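Local coordinates for sialidase B (Streptococcus pneumoniae serotype 4, PDB 4XJU), which hydrolyses the alpha-2,3, alpha-2,6 and alpha-2,8 linkages that join terminal sialic acids to oligosaccharides, glycoproteins and glycolipids, at residues A[237-242]-A[285-290]; A[201-206]-A[223-228]; A[493-498]-A[516-521]. The protein carries 1 engineered substitution. All blocks are in the same frame, centred on the assembly; numbering follows the deposited sequence.

All three contacts touch the same bound sialic acid analogue, but they meet it from different places. Interactions 1 and 2 lie side by side, their centres about 8 Å apart, because strands 219-226 and 237-244 are neighbours in one sheet. Interaction 2 works within that sheet, as a hairpin with backbone bonds; interaction 1 joins it to the next sheet with one backbone bond and aliphatic packing. Interaction 3, about 25 Å from interaction 1 centre to centre, has no hydrogen bond between its segments and is held by packing round two phenylalanine rings. Interaction 1 is wholly buried, while interactions 2 and 3 each have a partly exposed margin. Asp-289 accepts from the ligand, whereas Arg-226 and Arg-519 donate to it.

Interaction 1. Residues A[237-242]-A[285-290]; sequences INIATS and ASFIDS. With 19D ((1R,2R,3R,4R,5R,7R)-2-(acetylamino)-7-[(1R)-1,2-dihydroxyethyl]-4-fluoro-3-hydroxy-6,8-dioxabicyclo[3.2.1]octane-5-carboxylic acid), chain G.
Ile-237 and Phe-287 meet backbone to backbone: Phe-287 N donates to Ile-237 O at 3.0 Å, nearly straight at 175°, though the donor stands above the carbonyl plane. Beside this bond the packing is tight. Phe-287 O sits 3.1 Å from Ile-237 CG2, and this oxygen, like Ile-237 N, is buried without a polar partner in the model. Two residues along, Ile-239 CG1 lies against Phe-287 CB at 3.6 Å, the two side chains crossing at a slant, while the phenyl ring runs on to stack with Phe-260 and to meet Phe-436 edge-to-face. The other branch of Ile-239, CG2, is anti to the backbone N and reaches Ser-290 CB at 3.8 Å.

Looser is the meeting of Ile-237 CD1 with Ile-288 CD1, at 4.3 Å. Beyond Ile-239 the strands, inclined at 56°, diverge and the contact ends. No touching residue is open to solvent; the flank beyond Ile-288 is taken by the ligand, whose O4 lies 3.6 Å from Ile-288 CD1. Next to it Asp-289 turns its CB away from strand 237-244, and its carboxylate takes two bonds from the ligand: OD1 accepts from ligand O4 at 2.9 Å and OD2 from ligand N5 at 2.8 Å. Adjacent sheets packed round a central sugar pocket are characteristic of the six-bladed sialidase beta-propeller.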
# COMPACT_ATOMS: atom_id res chain seq x y z
N ILE A 237 -12.17 3.82 -1.43
CA ILE A 237 -11.03 3.23 -2.10
C ILE A 237 -11.45 2.90 -3.52
O ILE A 237 -12.54 2.38 -3.74
CB ILE A 237 -10.55 1.93 -1.39
CG1 ILE A 237 -10.27 2.17 0.10
CG2 ILE A 237 -9.28 1.37 -2.07
CD1 ILE A 237 -10.00 0.87 0.89
N ASN A 238 -10.59 3.25 -4.47
CA ASN A 238 -10.77 2.86 -5.86
C ASN A 238 -9.64 1.91 -6.23
O ASN A 238 -8.62 1.84 -5.54
CB ASN A 238 -10.73 4.08 -6.81
CG ASN A 238 -11.92 5.01 -6.65
OD1 ASN A 238 -13.04 4.57 -6.36
ND2 ASN A 238 -11.69 6.30 -6.86
N ILE A 239 -9.80 1.17 -7.33
CA ILE A 239 -8.69 0.38 -7.85
C ILE A 239 -8.08 1.10 -9.03
O ILE A 239 -8.79 1.45 -9.99
CB ILE A 239 -9.14 -1.03 -8.31
CG1 ILE A 239 -9.90 -1.76 -7.20
CG2 ILE A 239 -7.93 -1.83 -8.78
CD1 ILE A 239 -9.12 -1.96 -5.88
N ALA A 240 -6.76 1.35 -8.97
CA ALA A 240 -6.05 2.03 -10.06
C ALA A 240 -5.04 1.11 -10.71
O ALA A 240 -4.57 0.15 -10.08
CB ALA A 240 -5.36 3.29 -9.55
N THR A 241 -4.67 1.42 -11.96
CA THR A 241 -3.69 0.63 -12.69
C THR A 241 -2.70 1.53 -13.42
O THR A 241 -3.01 2.68 -13.74
CB THR A 241 -4.34 -0.37 -13.71
OG1 THR A 241 -5.05 0.36 -14.72
CG2 THR A 241 -5.30 -1.33 -13.03
N SER A 242 -1.50 1.01 -13.68
CA SER A 242 -0.47 1.71 -14.44
C SER A 242 0.34 0.63 -15.12
O SER A 242 0.41 -0.50 -14.62
CB SER A 242 0.41 2.53 -13.49
OG SER A 242 1.51 3.14 -14.16
N ALA A 285 -19.02 3.85 -0.63
CA ALA A 285 -18.78 2.53 -1.18
C ALA A 285 -17.30 2.44 -1.57
O ALA A 285 -16.62 3.47 -1.74
CB ALA A 285 -19.68 2.27 -2.39
N SER A 286 -16.78 1.23 -1.69
CA SER A 286 -15.37 1.06 -2.01
C SER A 286 -15.07 -0.25 -2.72
O SER A 286 -15.88 -1.19 -2.70
CB SER A 286 -14.52 1.18 -0.75
OG SER A 286 -14.93 0.25 0.24
N PHE A 287 -13.90 -0.30 -3.34
CA PHE A 287 -13.27 -1.55 -3.79
C PHE A 287 -12.02 -1.80 -2.96
O PHE A 287 -11.42 -0.88 -2.43
CB PHE A 287 -12.88 -1.43 -5.28
CG PHE A 287 -14.03 -1.08 -6.17
CD1 PHE A 287 -14.83 -2.08 -6.72
CD2 PHE A 287 -14.32 0.24 -6.48
CE1 PHE A 287 -15.89 -1.75 -7.55
CE2 PHE A 287 -15.38 0.57 -7.31
CZ PHE A 287 -16.16 -0.42 -7.85
N ILE A 288 -11.59 -3.05 -2.84
CA ILE A 288 -10.42 -3.36 -2.02
C ILE A 288 -9.86 -4.72 -2.41
O ILE A 288 -10.63 -5.62 -2.71
CB ILE A 288 -10.77 -3.30 -0.50
CG1 ILE A 288 -9.57 -3.66 0.38
CG2 ILE A 288 -11.97 -4.19 -0.15
CD1 ILE A 288 -9.82 -3.33 1.84
N ASP A 289 -8.53 -4.84 -2.42
CA ASP A 289 -7.81 -6.08 -2.73
C ASP A 289 -8.03 -6.58 -4.16
O ASP A 289 -8.91 -7.40 -4.41
CB ASP A 289 -8.18 -7.20 -1.74
CG ASP A 289 -7.72 -6.91 -0.33
OD1 ASP A 289 -6.94 -5.96 -0.15
OD2 ASP A 289 -8.14 -7.65 0.59
N SER A 290 -7.21 -6.09 -5.09
CA SER A 290 -7.33 -6.47 -6.49
C SER A 290 -6.34 -7.57 -6.88
O SER A 290 -5.38 -7.86 -6.16
CB SER A 290 -7.11 -5.25 -7.41
OG SER A 290 -5.83 -4.67 -7.24
C1 19D G . -4.01 -6.27 6.49
O1A 19D G . -3.79 -7.34 7.13
O1B 19D G . -3.21 -5.32 6.42
C2 19D G . -5.34 -6.18 5.78
C3 19D G . -5.34 -5.35 4.48
C4 19D G . -6.39 -5.92 3.44
O4 19D G . -6.68 -4.90 2.49
C5 19D G . -7.73 -6.37 4.23
N5 19D G . -8.70 -6.90 3.27
C6 19D G . -7.32 -7.25 5.43
O6 19D G . -5.91 -7.46 5.50
C7 19D G . -7.46 -6.40 6.69
O7 19D G . -6.24 -5.60 6.73
C8 19D G . -7.76 -7.13 8.01
O8 19D G . -6.79 -8.13 8.38
C9 19D G . -9.13 -7.79 7.97
O9 19D G . -9.11 -9.01 7.22
C10 19D G . -10.00 -6.73 3.51
O10 19D G . -10.41 -6.14 4.50
C11 19D G . -10.92 -7.29 2.48
F1 19D G . -5.43 -4.28 4.73

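Interaction 2. Residues A[201-206]-A[223-228]; sequences TQANYF and IDARYG. With 19D ((1R,2R,3R,4R,5R,7R)-2-(acetylamino)-7-[(1R)-1,2-dihydroxyethyl]-4-fluoro-3-hydroxy-6,8-dioxabicyclo[3.2.1]octane-5-carboxylic acid), chain G.
This is the open end of an antiparallel beta hairpin, where Tyr-205 pairs with Arg-226 and Phe-206 with Ala-225, and the chain leading into strand 205-213 folds over Tyr-227. In the hydrogen-bonded pair, Arg-226 N donates to Tyr-205 O at 2.9 Å, but the return bond from Tyr-205 N to Arg-226 O is weak, at the point where the pairing ends. A water links Asn-204 N, whose proton it accepts, to Tyr-227 O, to which it donates.

Past the last pair, side chains take over. Ala-203 CB sits over one face of the Tyr-227 ring, 3.7 Å from its centroid, as a CH-pi contact. At the ring's edge the phenol OH donates to Thr-201 O at 2.7 Å, tilted 28° from the carbonyl plane, and Asn-238 ND2 bonds to the same hydroxyl. Thr-201 OG1 accepts from Ala-203 N, closing an ST turn, and is also bonded to Asp-199 OD1. Alongside, Phe-206 CB packs on Ile-223 CD1 at 3.8 Å.

Arg-226 runs out, extended from CG to NE, toward the ligand. It grips Asp-224 OD2 in a side-on salt bridge that fixes the guanidinium's rotation, with NE on the anti lone pair at 3.0 Å and NH2 coming from above the carboxylate plane at 2.9 Å. NH2 also donates to ligand O4 at 2.9 Å, in the guanidinium plane. Asp-224 OD1 accepts from Asp-289 N, tying the pair to strand 286-294. In the sheet, strand 219-226 runs between strands 205-213 and 237-244, with Ile-237 and Ile-288 packed against Asp-224 and Arg-226.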
# COMPACT_ATOMS: atom_id res chain seq x y z
N THR A 201 -4.93 9.76 -9.62
CA THR A 201 -5.91 9.11 -8.76
C THR A 201 -6.44 10.09 -7.72
O THR A 201 -7.56 9.94 -7.23
CB THR A 201 -5.34 7.86 -8.01
OG1 THR A 201 -4.40 8.27 -7.01
CG2 THR A 201 -4.67 6.89 -8.98
N GLN A 202 -5.61 11.08 -7.39
CA GLN A 202 -5.89 12.02 -6.30
C GLN A 202 -6.07 11.35 -4.93
O GLN A 202 -6.59 11.96 -3.99
CB GLN A 202 -7.05 12.96 -6.65
CG GLN A 202 -6.65 13.96 -7.76
CD GLN A 202 -5.60 14.96 -7.28
OE1 GLN A 202 -5.87 15.79 -6.40
NE2 GLN A 202 -4.40 14.89 -7.85
N ALA A 203 -5.61 10.11 -4.81
CA ALA A 203 -5.57 9.48 -3.48
C ALA A 203 -4.24 9.82 -2.84
O ALA A 203 -3.19 9.76 -3.50
CB ALA A 203 -5.75 7.99 -3.59
N ASN A 204 -4.27 10.16 -1.55
CA ASN A 204 -3.03 10.51 -0.87
C ASN A 204 -2.32 9.27 -0.36
O ASN A 204 -1.16 9.35 0.05
CB ASN A 204 -3.31 11.49 0.29
CG ASN A 204 -2.08 12.32 0.67
OD1 ASN A 204 -1.16 12.52 -0.13
ND2 ASN A 204 -2.08 12.84 1.90
N TYR A 205 -3.00 8.12 -0.43
CA TYR A 205 -2.49 6.85 0.12
C TYR A 205 -2.71 5.69 -0.81
O TYR A 205 -3.66 5.69 -1.60
CB TYR A 205 -3.15 6.56 1.48
CG TYR A 205 -3.10 7.78 2.36
CD1 TYR A 205 -1.94 8.11 3.03
CD2 TYR A 205 -4.18 8.64 2.44
CE1 TYR A 205 -1.86 9.26 3.81
CE2 TYR A 205 -4.11 9.80 3.23
CZ TYR A 205 -2.95 10.09 3.89
OH TYR A 205 -2.87 11.24 4.66
N PHE A 206 -1.84 4.68 -0.72
CA PHE A 206 -1.93 3.49 -1.55
C PHE A 206 -1.57 2.26 -0.74
O PHE A 206 -0.70 2.33 0.13
CB PHE A 206 -0.99 3.61 -2.76
CG PHE A 206 -1.29 4.78 -3.64
CD1 PHE A 206 -2.27 4.70 -4.61
CD2 PHE A 206 -0.63 5.98 -3.46
CE1 PHE A 206 -2.58 5.80 -5.41
CE2 PHE A 206 -0.92 7.08 -4.25
CZ PHE A 206 -1.90 6.99 -5.22
N ILE A 223 -3.53 -1.46 -7.76
CA ILE A 223 -3.35 -0.99 -6.39
C ILE A 223 -4.66 -0.48 -5.82
O ILE A 223 -5.57 -0.07 -6.56
CB ILE A 223 -2.29 0.12 -6.35
CG1 ILE A 223 -1.70 0.27 -4.94
CG2 ILE A 223 -2.88 1.44 -6.88
CD1 ILE A 223 -0.24 0.58 -4.92
N ASP A 224 -4.77 -0.50 -4.50
CA ASP A 224 -5.84 0.21 -3.82
C ASP A 224 -5.43 1.67 -3.78
O ASP A 224 -4.43 2.02 -3.14
CB ASP A 224 -5.96 -0.24 -2.36
CG ASP A 224 -6.73 -1.54 -2.17
OD1 ASP A 224 -6.78 -2.40 -3.09
OD2 ASP A 224 -7.26 -1.70 -1.06
N ALA A 225 -6.20 2.54 -4.42
CA ALA A 225 -6.05 3.98 -4.19
C ALA A 225 -6.94 4.35 -2.98
O ALA A 225 -8.16 4.40 -3.10
CB ALA A 225 -6.45 4.79 -5.43
N ARG A 226 -6.31 4.55 -1.81
CA ARG A 226 -7.06 4.73 -0.56
C ARG A 226 -7.14 6.20 -0.18
O ARG A 226 -6.13 6.85 0.08
CB ARG A 226 -6.43 3.89 0.57
CG ARG A 226 -6.44 2.38 0.28
CD ARG A 226 -6.27 1.53 1.54
NE ARG A 226 -6.43 0.10 1.24
CZ ARG A 226 -6.35 -0.88 2.14
NH1 ARG A 226 -6.10 -0.60 3.41
NH2 ARG A 226 -6.51 -2.13 1.75
N TYR A 227 -8.36 6.72 -0.12
CA TYR A 227 -8.55 8.15 0.04
C TYR A 227 -8.59 8.55 1.49
O TYR A 227 -8.04 9.59 1.87
CB TYR A 227 -9.81 8.62 -0.73
CG TYR A 227 -9.64 8.45 -2.21
CD1 TYR A 227 -9.88 7.23 -2.81
CD2 TYR A 227 -9.17 9.50 -3.00
CE1 TYR A 227 -9.66 7.04 -4.17
CE2 TYR A 227 -8.97 9.33 -4.36
CZ TYR A 227 -9.22 8.09 -4.94
OH TYR A 227 -9.01 7.90 -6.29
N GLY A 228 -9.26 7.75 2.31
CA GLY A 228 -9.48 8.09 3.70
C GLY A 228 -8.39 7.54 4.59
O GLY A 228 -8.66 6.73 5.48
C1 19D G . -4.01 -6.27 6.49
O1A 19D G . -3.79 -7.34 7.13
O1B 19D G . -3.21 -5.32 6.42
C2 19D G . -5.34 -6.18 5.78
C3 19D G . -5.34 -5.35 4.48
C4 19D G . -6.39 -5.92 3.44
O4 19D G . -6.68 -4.90 2.49
C5 19D G . -7.73 -6.37 4.23
N5 19D G . -8.70 -6.90 3.27
C6 19D G . -7.32 -7.25 5.43
O6 19D G . -5.91 -7.46 5.50
C7 19D G . -7.46 -6.40 6.69
O7 19D G . -6.24 -5.60 6.73
C8 19D G . -7.76 -7.13 8.01
O8 19D G . -6.79 -8.13 8.38
C9 19D G . -9.13 -7.79 7.97
O9 19D G . -9.11 -9.01 7.22
C10 19D G . -10.00 -6.73 3.51
O10 19D G . -10.41 -6.14 4.50
C11 19D G . -10.92 -7.29 2.48
F1 19D G . -5.43 -4.28 4.73
O HOH W 1 -6.72 11.12 -0.21

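Interaction 3. Residues A[493-498]-A[516-521]; sequences ASIPFK and TFFRTT. With 19D ((1R,2R,3R,4R,5R,7R)-2-(acetylamino)-7-[(1R)-1,2-dihydroxyethyl]-4-fluoro-3-hydroxy-6,8-dioxabicyclo[3.2.1]octane-5-carboxylic acid), chain G.
The two backbones stay well apart: the nearest CA atoms, those of Phe-497 and Thr-521, are 7.1 Å from each other, and no hydrogen bond crosses. Each segment leaves the end of a strand, 489-494 and 513-518 respectively, for a loop, and the strands belong to different sheets, so the join depends on side chains.

Phe-497 is the centre of it. Its chi1 of -16° is nearly eclipsed, an unusual setting that lays the ring between two covers. Over one face comes Thr-520, whose CB is 4.0 Å from the centroid in a CH-pi contact displaced toward the rim; its methyl CG2 touches Phe-497 CZ at 3.5 Å. The opposite face has Pro-496 CG, again toward the rim. At the edge, Phe-497 CE2 meets Phe-518 CE2 at 3.7 Å, each carbon near the plane of the other ring, so the two phenylalanines touch edge to edge and do not stack. Ile-495 CG2 closes in on Phe-518 CZ at 3.9 Å. Toward the surface, Thr-521 OG1 lies 3.6 Å from Phe-497 CB.

Arg-519, between Phe-518 and Thr-520, points the other way. With CG anti to the backbone N (chi1 174°) and the chain extended, it reaches the bound ligand, where NH1 and NH2 each donate to carboxylate oxygen O1A at 3.2 Å. Glu-503 forms a salt bridge to NH1, and Tyr-551 O accepts from NE, which steadies the guanidinium. Arg-207 and Arg-581 also bond the ligand, consistent with the arginine triad that receives the sialic acid carboxylate in sialidases.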
# COMPACT_ATOMS: atom_id res chain seq x y z
N ALA A 493 -10.68 -25.83 -0.71
CA ALA A 493 -9.58 -26.54 -0.05
C ALA A 493 -9.55 -26.18 1.43
O ALA A 493 -9.16 -25.07 1.81
CB ALA A 493 -8.26 -26.20 -0.71
N SER A 494 -9.93 -27.13 2.27
CA SER A 494 -9.96 -26.87 3.71
C SER A 494 -8.58 -26.52 4.26
O SER A 494 -7.56 -27.07 3.85
CB SER A 494 -10.54 -28.08 4.45
OG SER A 494 -10.43 -27.89 5.85
N ILE A 495 -8.55 -25.56 5.19
CA ILE A 495 -7.32 -25.23 5.90
C ILE A 495 -7.59 -25.28 7.42
O ILE A 495 -8.70 -24.99 7.86
CB ILE A 495 -6.76 -23.86 5.46
CG1 ILE A 495 -7.70 -22.72 5.85
CG2 ILE A 495 -6.49 -23.85 3.94
CD1 ILE A 495 -7.25 -21.38 5.31
N PRO A 496 -6.56 -25.64 8.22
CA PRO A 496 -6.79 -25.92 9.65
C PRO A 496 -6.78 -24.71 10.59
O PRO A 496 -6.48 -24.87 11.77
CB PRO A 496 -5.62 -26.85 10.00
CG PRO A 496 -4.52 -26.44 9.06
CD PRO A 496 -5.22 -26.06 7.77
N PHE A 497 -7.11 -23.52 10.08
CA PHE A 497 -7.29 -22.36 10.94
C PHE A 497 -8.65 -21.77 10.63
O PHE A 497 -9.05 -21.72 9.47
CB PHE A 497 -6.24 -21.27 10.68
CG PHE A 497 -5.05 -21.76 9.91
CD1 PHE A 497 -3.97 -22.32 10.57
CD2 PHE A 497 -5.01 -21.65 8.53
CE1 PHE A 497 -2.88 -22.77 9.87
CE2 PHE A 497 -3.93 -22.11 7.82
CZ PHE A 497 -2.86 -22.67 8.49
N LYS A 498 -9.37 -21.34 11.66
CA LYS A 498 -10.54 -20.51 11.43
C LYS A 498 -10.09 -19.06 11.60
O LYS A 498 -9.04 -18.81 12.20
CB LYS A 498 -11.67 -20.84 12.41
CG LYS A 498 -12.21 -22.25 12.31
CD LYS A 498 -13.54 -22.35 13.03
CE LYS A 498 -13.93 -23.79 13.34
NZ LYS A 498 -15.11 -23.83 14.25
N THR A 516 0.40 -23.45 -3.97
CA THR A 516 -0.13 -22.21 -3.43
C THR A 516 0.57 -21.91 -2.11
O THR A 516 0.63 -22.76 -1.22
CB THR A 516 -1.63 -22.34 -3.18
OG1 THR A 516 -2.28 -22.74 -4.39
CG2 THR A 516 -2.22 -21.01 -2.70
N PHE A 517 1.08 -20.69 -1.98
CA PHE A 517 1.68 -20.24 -0.73
C PHE A 517 0.74 -19.26 -0.05
O PHE A 517 0.19 -18.37 -0.69
CB PHE A 517 3.03 -19.56 -1.02
CG PHE A 517 4.03 -20.47 -1.66
CD1 PHE A 517 4.77 -21.35 -0.89
CD2 PHE A 517 4.22 -20.46 -3.04
CE1 PHE A 517 5.70 -22.20 -1.48
CE2 PHE A 517 5.14 -21.31 -3.64
CZ PHE A 517 5.89 -22.18 -2.85
N PHE A 518 0.52 -19.42 1.26
CA PHE A 518 -0.46 -18.56 1.91
C PHE A 518 -0.19 -18.14 3.35
O PHE A 518 0.51 -18.83 4.11
CB PHE A 518 -1.91 -19.08 1.75
CG PHE A 518 -2.18 -20.42 2.39
CD1 PHE A 518 -1.80 -21.60 1.76
CD2 PHE A 518 -2.87 -20.51 3.60
CE1 PHE A 518 -2.07 -22.84 2.33
CE2 PHE A 518 -3.14 -21.74 4.18
CZ PHE A 518 -2.74 -22.91 3.55
N ARG A 519 -0.76 -16.98 3.68
CA ARG A 519 -0.69 -16.39 5.03
C ARG A 519 -1.53 -17.21 5.99
O ARG A 519 -2.61 -17.71 5.63
CB ARG A 519 -1.26 -14.97 4.95
CG ARG A 519 -1.42 -14.22 6.27
CD ARG A 519 -1.89 -12.80 5.98
NE ARG A 519 -2.34 -12.08 7.17
CZ ARG A 519 -2.77 -10.82 7.13
NH1 ARG A 519 -2.79 -10.16 5.97
NH2 ARG A 519 -3.17 -10.23 8.24
N THR A 520 -1.04 -17.36 7.21
CA THR A 520 -1.76 -18.11 8.24
C THR A 520 -1.83 -17.33 9.55
O THR A 520 -1.45 -16.17 9.62
CB THR A 520 -1.11 -19.48 8.51
OG1 THR A 520 0.11 -19.30 9.25
CG2 THR A 520 -0.79 -20.19 7.19
N THR A 521 -2.31 -18.00 10.60
CA THR A 521 -2.33 -17.43 11.94
C THR A 521 -1.29 -18.12 12.82
O THR A 521 -1.32 -17.98 14.04
CB THR A 521 -3.71 -17.58 12.57
OG1 THR A 521 -4.08 -18.96 12.50
CG2 THR A 521 -4.75 -16.76 11.81
C1 19D G . -4.01 -6.27 6.49
O1A 19D G . -3.79 -7.34 7.13
O1B 19D G . -3.21 -5.32 6.42
C2 19D G . -5.34 -6.18 5.78
C3 19D G . -5.34 -5.35 4.48
C4 19D G . -6.39 -5.92 3.44
O4 19D G . -6.68 -4.90 2.49
C5 19D G . -7.73 -6.37 4.23
N5 19D G . -8.70 -6.90 3.27
C6 19D G . -7.32 -7.25 5.43
O6 19D G . -5.91 -7.46 5.50
C7 19D G . -7.46 -6.40 6.69
O7 19D G . -6.24 -5.60 6.73
C8 19D G . -7.76 -7.13 8.01
O8 19D G . -6.79 -8.13 8.38
C9 19D G . -9.13 -7.79 7.97
O9 19D G . -9.11 -9.01 7.22
C10 19D G . -10.00 -6.73 3.51
O10 19D G . -10.41 -6.14 4.50
C11 19D G . -10.92 -7.29 2.48
F1 19D G . -5.43 -4.28 4.73